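Local coordinates for mandelate racemase/muconate lactonizing enzyme/Enolase superfamily (Rhodobacter sphaeroides, PDB 2HZG), which belongs to the mandelate racemase/muconate lactonizing enzyme branch of the enolase superfamily and binds a sodium ion at the metal site of its barrel domain, at residues W225-A239 / M261-Q275. Residues are numbered along the deposited sequence; the frame is centred on the assembly and turned at random.
Sequences WLEEPFDAGALAAHA and MAQHLMDYGRIGFIQ. With NA (sodium ion), chain C.
L235, W225 and Q275 bury the most surface where strand 225-227 and the helix after it meet helix 259-268 and its following strand in the enolase-superfamily barrel. On the outer layer, L235 enters between H264 and L265: CD1 rests on H264 CB at 3.6 Å, while CD2 meets L265 CD1. A branched aliphatic chain suits this seam, where the axes of helices 235-239 and 261-268 come within 9.4 Å at 35°. L265 CD1 sits over one face of the H238 imidazole as a CH-pi contact, and a nearly straight ND1 bond to A234 O, 2.7 Å long, fixes that ring's rotation. Small A239 and G269 allow close approach: A239 CB lies 3.2 Å from Y268 O.

Inside the barrel, strands 225-227 and 273-275 are separated by strand 249-252, so long side chains bridge the gap. With CG between backbone N and carbonyl carbon (chi1 78°), the W225 indole reaches F273 and places CE3 over the centre of its ring. The Q275 amide stands almost perpendicular to the indole, with NE2 over its rim, 3.2 Å from W225 CZ2. That NE2 gives a weak bond to E227 OE1, which also accepts from W225 NE1 and forms a salt bridge with K165. E227 OE2 binds sodium at 2.3 Å, alongside D199 and E254. The E227 oxygens divide their work: K165, W225 and Q275 probably hold OE1, orienting the carboxylate for the metal.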
loop_
_atom_site.group_PDB
_atom_site.type_symbol
_atom_site.label_atom_id
_atom_site.label_comp_id
_atom_site.label_asym_id
_atom_site.label_seq_id
_atom_site.Cartn_x
_atom_site.Cartn_y
_atom_site.Cartn_z
ATOM N N TRP A 225 -22.176 -2.078 15.145
ATOM C CA TRP A 225 -21.302 -2.551 14.102
ATOM C C TRP A 225 -20.054 -3.189 14.671
ATOM O O TRP A 225 -19.645 -2.922 15.816
ATOM C CB TRP A 225 -20.959 -1.446 13.066
ATOM C CG TRP A 225 -19.902 -0.404 13.489
ATOM C CD1 TRP A 225 -18.606 -0.636 13.905
ATOM C CD2 TRP A 225 -20.061 1.027 13.476
ATOM N NE1 TRP A 225 -17.967 0.573 14.166
ATOM C CE2 TRP A 225 -18.839 1.597 13.903
ATOM C CE3 TRP A 225 -21.123 1.879 13.139
ATOM C CZ2 TRP A 225 -18.660 2.984 14.016
ATOM C CZ3 TRP A 225 -20.942 3.241 13.244
ATOM C CH2 TRP A 225 -19.713 3.782 13.674
ATOM N N LEU A 226 -19.475 -4.049 13.846
ATOM C CA LEU A 226 -18.220 -4.712 14.116
ATOM C C LEU A 226 -17.266 -4.203 13.067
ATOM O O LEU A 226 -17.467 -4.418 11.879
ATOM C CB LEU A 226 -18.389 -6.233 14.005
ATOM C CG LEU A 226 -17.090 -7.043 14.078
ATOM C CD1 LEU A 226 -16.417 -6.868 15.455
ATOM C CD2 LEU A 226 -17.376 -8.523 13.730
ATOM N N GLU A 227 -16.219 -3.523 13.521
ATOM C CA GLU A 227 -15.317 -2.772 12.654
ATOM C C GLU A 227 -14.008 -3.530 12.418
ATOM O O GLU A 227 -13.448 -4.127 13.340
ATOM C CB GLU A 227 -15.077 -1.398 13.287
ATOM C CG GLU A 227 -14.058 -0.512 12.610
ATOM C CD GLU A 227 -14.034 0.884 13.207
ATOM O OE1 GLU A 227 -15.056 1.338 13.769
ATOM O OE2 GLU A 227 -12.989 1.551 13.071
ATOM N N GLU A 228 -13.558 -3.533 11.165
ATOM C CA GLU A 228 -12.285 -4.159 10.778
ATOM C C GLU A 228 -12.111 -5.591 11.296
ATOM O O GLU A 228 -11.110 -5.877 11.962
ATOM C CB GLU A 228 -11.093 -3.300 11.252
ATOM C CG GLU A 228 -10.918 -1.994 10.474
ATOM C CD GLU A 228 -9.450 -1.705 10.171
ATOM O OE1 GLU A 228 -9.055 -1.818 8.962
ATOM O OE2 GLU A 228 -8.689 -1.414 11.148
ATOM N N PRO A 229 -13.078 -6.496 11.012
ATOM C CA PRO A 229 -12.854 -7.867 11.542
ATOM C C PRO A 229 -11.601 -8.555 10.958
ATOM O O PRO A 229 -11.020 -9.409 11.607
ATOM C CB PRO A 229 -14.127 -8.637 11.118
ATOM C CG PRO A 229 -14.683 -7.822 9.936
ATOM C CD PRO A 229 -14.336 -6.382 10.240
ATOM N N PHE A 230 -11.210 -8.173 9.745
ATOM C CA PHE A 230 -10.197 -8.902 8.974
ATOM C C PHE A 230 -9.127 -7.997 8.369
ATOM O O PHE A 230 -9.265 -6.761 8.423
ATOM C CB PHE A 230 -10.883 -9.664 7.832
ATOM C CG PHE A 230 -11.982 -10.595 8.287
ATOM C CD1 PHE A 230 -11.685 -11.727 9.068
ATOM C CD2 PHE A 230 -13.305 -10.345 7.928
ATOM C CE1 PHE A 230 -12.707 -12.594 9.487
ATOM C CE2 PHE A 230 -14.335 -11.200 8.342
ATOM C CZ PHE A 230 -14.041 -12.326 9.120
ATOM N N ASP A 231 -8.081 -8.608 7.779
ATOM C CA ASP A 231 -7.140 -7.888 6.897
ATOM C C ASP A 231 -7.948 -6.925 6.036
ATOM O O ASP A 231 -9.006 -7.305 5.541
ATOM C CB ASP A 231 -6.436 -8.822 5.883
ATOM C CG ASP A 231 -5.464 -9.805 6.508
ATOM O OD1 ASP A 231 -5.172 -9.740 7.720
ATOM O OD2 ASP A 231 -4.966 -10.655 5.727
ATOM N N ALA A 232 -7.422 -5.722 5.805
ATOM C CA ALA A 232 -8.122 -4.701 5.005
ATOM C C ALA A 232 -8.518 -5.178 3.600
ATOM O O ALA A 232 -9.606 -4.849 3.096
ATOM C CB ALA A 232 -7.285 -3.431 4.919
ATOM N N GLY A 233 -7.641 -5.952 2.969
ATOM C CA GLY A 233 -7.917 -6.477 1.626
ATOM C C GLY A 233 -8.768 -7.736 1.557
ATOM O O GLY A 233 -9.164 -8.152 0.463
ATOM N N ALA A 234 -9.059 -8.343 2.714
ATOM C CA ALA A 234 -9.838 -9.604 2.755
ATOM C C ALA A 234 -11.342 -9.373 2.580
ATOM O O ALA A 234 -12.117 -9.559 3.512
ATOM C CB ALA A 234 -9.555 -10.383 4.038
ATOM N N LEU A 235 -11.741 -9.022 1.363
ATOM C CA LEU A 235 -13.108 -8.622 1.063
ATOM C C LEU A 235 -14.081 -9.799 1.076
ATOM O O LEU A 235 -15.220 -9.665 1.521
ATOM C CB LEU A 235 -13.175 -7.898 -0.285
ATOM C CG LEU A 235 -12.183 -6.743 -0.452
ATOM C CD1 LEU A 235 -12.254 -6.192 -1.870
ATOM C CD2 LEU A 235 -12.366 -5.645 0.619
ATOM N N ALA A 236 -13.623 -10.945 0.588
ATOM C CA ALA A 236 -14.433 -12.161 0.599
ATOM C C ALA A 236 -14.712 -12.618 2.045
ATOM O O ALA A 236 -15.826 -13.038 2.359
ATOM C CB ALA A 236 -13.763 -13.270 -0.229
ATOM N N ALA A 237 -13.704 -12.516 2.913
ATOM C CA ALA A 237 -13.894 -12.775 4.349
ATOM C C ALA A 237 -14.980 -11.850 4.952
ATOM O O ALA A 237 -15.872 -12.323 5.675
ATOM C CB ALA A 237 -12.582 -12.648 5.100
ATOM N N HIS A 238 -14.903 -10.550 4.660
ATOM C CA HIS A 238 -15.920 -9.573 5.088
ATOM C C HIS A 238 -17.327 -9.967 4.629
ATOM O O HIS A 238 -18.282 -9.967 5.420
ATOM C CB HIS A 238 -15.590 -8.177 4.543
ATOM C CG HIS A 238 -14.541 -7.445 5.317
ATOM N ND1 HIS A 238 -13.192 -7.673 5.147
ATOM C CD2 HIS A 238 -14.641 -6.455 6.238
ATOM C CE1 HIS A 238 -12.507 -6.861 5.935
ATOM N NE2 HIS A 238 -13.362 -6.105 6.599
ATOM N N ALA A 239 -17.445 -10.292 3.339
ATOM C CA ALA A 239 -18.712 -10.700 2.753
ATOM C C ALA A 239 -19.233 -11.984 3.414
ATOM O O ALA A 239 -20.416 -12.087 3.712
ATOM C CB ALA A 239 -18.574 -10.894 1.206
ATOM N N MET A 261 -9.765 0.929 -2.773
ATOM C CA MET A 261 -9.854 0.114 -1.546
ATOM C C MET A 261 -11.199 0.326 -0.821
ATOM O O MET A 261 -11.834 -0.635 -0.379
ATOM C CB MET A 261 -8.700 0.417 -0.609
ATOM C CG MET A 261 -7.371 -0.104 -1.115
ATOM S SD MET A 261 -6.065 0.190 0.074
ATOM C CE MET A 261 -6.492 -0.902 1.447
ATOM N N ALA A 262 -11.645 1.575 -0.737
ATOM C CA ALA A 262 -12.941 1.881 -0.135
ATOM C C ALA A 262 -14.088 1.402 -1.041
ATOM O O ALA A 262 -15.032 0.754 -0.563
ATOM C CB ALA A 262 -13.060 3.370 0.155
ATOM N N GLN A 263 -14.013 1.709 -2.343
ATOM C CA GLN A 263 -15.070 1.252 -3.254
ATOM C C GLN A 263 -15.228 -0.266 -3.283
ATOM O O GLN A 263 -16.345 -0.776 -3.308
ATOM C CB GLN A 263 -14.870 1.760 -4.678
ATOM C CG GLN A 263 -16.133 1.560 -5.503
ATOM C CD GLN A 263 -15.937 1.919 -6.961
ATOM O OE1 GLN A 263 -16.586 2.829 -7.466
ATOM N NE2 GLN A 263 -15.040 1.217 -7.635
ATOM N N HIS A 264 -14.103 -0.975 -3.299
ATOM C CA HIS A 264 -14.131 -2.442 -3.294
ATOM C C HIS A 264 -14.723 -3.016 -2.020
ATOM O O HIS A 264 -15.477 -3.993 -2.066
ATOM C CB HIS A 264 -12.736 -3.018 -3.529
ATOM C CG HIS A 264 -12.180 -2.704 -4.885
ATOM N ND1 HIS A 264 -10.839 -2.811 -5.183
ATOM C CD2 HIS A 264 -12.786 -2.282 -6.019
ATOM C CE1 HIS A 264 -10.642 -2.470 -6.444
ATOM N NE2 HIS A 264 -11.807 -2.132 -6.969
ATOM N N LEU A 265 -14.372 -2.423 -0.879
ATOM C CA LEU A 265 -14.986 -2.824 0.386
ATOM C C LEU A 265 -16.497 -2.645 0.350
ATOM O O LEU A 265 -17.232 -3.545 0.777
ATOM C CB LEU A 265 -14.371 -2.060 1.580
ATOM C CG LEU A 265 -14.794 -2.546 2.971
ATOM C CD1 LEU A 265 -14.351 -3.990 3.263
ATOM C CD2 LEU A 265 -14.201 -1.578 3.993
ATOM N N MET A 266 -16.972 -1.511 -0.171
ATOM C CA MET A 266 -18.437 -1.329 -0.319
ATOM C C MET A 266 -19.060 -2.320 -1.295
ATOM O O MET A 266 -20.102 -2.906 -1.002
ATOM C CB MET A 266 -18.802 0.088 -0.727
ATOM C CG MET A 266 -18.411 1.118 0.321
ATOM S SD MET A 266 -18.959 2.779 -0.118
ATOM C CE MET A 266 -17.767 3.224 -1.367
ATOM N N ASP A 267 -18.406 -2.517 -2.437
ATOM C CA ASP A 267 -18.971 -3.371 -3.483
ATOM C C ASP A 267 -18.840 -4.876 -3.254
ATOM O O ASP A 267 -19.733 -5.605 -3.642
ATOM C CB ASP A 267 -18.444 -2.979 -4.865
ATOM C CG ASP A 267 -19.023 -1.657 -5.337
ATOM O OD1 ASP A 267 -20.078 -1.241 -4.815
ATOM O OD2 ASP A 267 -18.404 -1.010 -6.190
ATOM N N TYR A 268 -17.744 -5.331 -2.645
ATOM C CA TYR A 268 -17.530 -6.757 -2.420
ATOM C C TYR A 268 -17.581 -7.181 -0.934
ATOM O O TYR A 268 -17.774 -8.352 -0.630
ATOM C CB TYR A 268 -16.206 -7.179 -3.050
ATOM C CG TYR A 268 -16.157 -6.851 -4.533
ATOM C CD1 TYR A 268 -16.874 -7.618 -5.450
ATOM C CD2 TYR A 268 -15.416 -5.768 -5.010
ATOM C CE1 TYR A 268 -16.860 -7.326 -6.803
ATOM C CE2 TYR A 268 -15.387 -5.460 -6.380
ATOM C CZ TYR A 268 -16.116 -6.263 -7.264
ATOM O OH TYR A 268 -16.122 -6.007 -8.620
ATOM N N GLY A 269 -17.382 -6.235 -0.019
ATOM C CA GLY A 269 -17.237 -6.575 1.395
ATOM C C GLY A 269 -18.539 -6.649 2.143
ATOM O O GLY A 269 -18.570 -7.140 3.261
ATOM N N ARG A 270 -19.618 -6.129 1.548
ATOM C CA ARG A 270 -20.952 -6.162 2.180
ATOM C C ARG A 270 -20.946 -5.405 3.525
ATOM O O ARG A 270 -21.621 -5.792 4.487
ATOM C CB ARG A 270 -21.440 -7.620 2.373
ATOM C CG ARG A 270 -21.673 -8.413 1.083
ATOM C CD ARG A 270 -22.286 -9.787 1.419
ATOM N NE ARG A 270 -23.569 -9.658 2.128
ATOM C CZ ARG A 270 -24.360 -10.680 2.449
ATOM N NH1 ARG A 270 -24.006 -11.928 2.129
ATOM N NH2 ARG A 270 -25.505 -10.462 3.087
ATOM N N ILE A 271 -20.159 -4.336 3.598
ATOM C CA ILE A 271 -20.157 -3.477 4.783
ATOM C C ILE A 271 -21.390 -2.571 4.807
ATOM O O ILE A 271 -21.907 -2.171 3.757
ATOM C CB ILE A 271 -18.878 -2.607 4.903
ATOM C CG1 ILE A 271 -18.585 -1.886 3.571
ATOM C CG2 ILE A 271 -17.699 -3.457 5.376
ATOM C CD1 ILE A 271 -17.821 -0.534 3.751
ATOM N N GLY A 272 -21.842 -2.256 6.019
ATOM C CA GLY A 272 -22.899 -1.286 6.225
ATOM C C GLY A 272 -22.405 0.120 6.492
ATOM O O GLY A 272 -23.173 1.072 6.361
ATOM N N PHE A 273 -21.132 0.257 6.873
ATOM C CA PHE A 273 -20.537 1.555 7.201
ATOM C C PHE A 273 -19.162 1.639 6.563
ATOM O O PHE A 273 -18.331 0.773 6.792
ATOM C CB PHE A 273 -20.386 1.757 8.739
ATOM C CG PHE A 273 -21.702 1.713 9.489
ATOM C CD1 PHE A 273 -22.400 2.898 9.772
ATOM C CD2 PHE A 273 -22.256 0.495 9.882
ATOM C CE1 PHE A 273 -23.629 2.863 10.455
ATOM C CE2 PHE A 273 -23.492 0.442 10.561
ATOM C CZ PHE A 273 -24.175 1.625 10.846
ATOM N N ILE A 274 -18.938 2.676 5.766
ATOM C CA ILE A 274 -17.603 2.949 5.219
ATOM C C ILE A 274 -16.981 4.068 6.053
ATOM O O ILE A 274 -17.626 5.074 6.343
ATOM C CB ILE A 274 -17.644 3.264 3.681
ATOM C CG1 ILE A 274 -16.225 3.399 3.083
ATOM C CG2 ILE A 274 -18.464 4.549 3.376
ATOM C CD1 ILE A 274 -15.471 2.077 2.874
ATOM N N GLN A 275 -15.741 3.858 6.476
ATOM C CA GLN A 275 -15.088 4.722 7.439
ATOM C C GLN A 275 -13.763 5.142 6.859
ATOM O O GLN A 275 -12.904 4.313 6.553
ATOM C CB GLN A 275 -14.883 4.010 8.780
ATOM C CG GLN A 275 -16.155 3.354 9.324
ATOM C CD GLN A 275 -15.882 2.419 10.482
ATOM O OE1 GLN A 275 -15.103 1.466 10.360
ATOM N NE2 GLN A 275 -16.536 2.670 11.611
HETATM NA NA NA C . -10.783 1.654 13.856
HETATM O O HOH W 1 -9.559 -0.864 13.358
HETATM O O HOH W 2 -8.429 2.258 14.247
HETATM O O HOH W 3 -11.133 3.780 15.255
#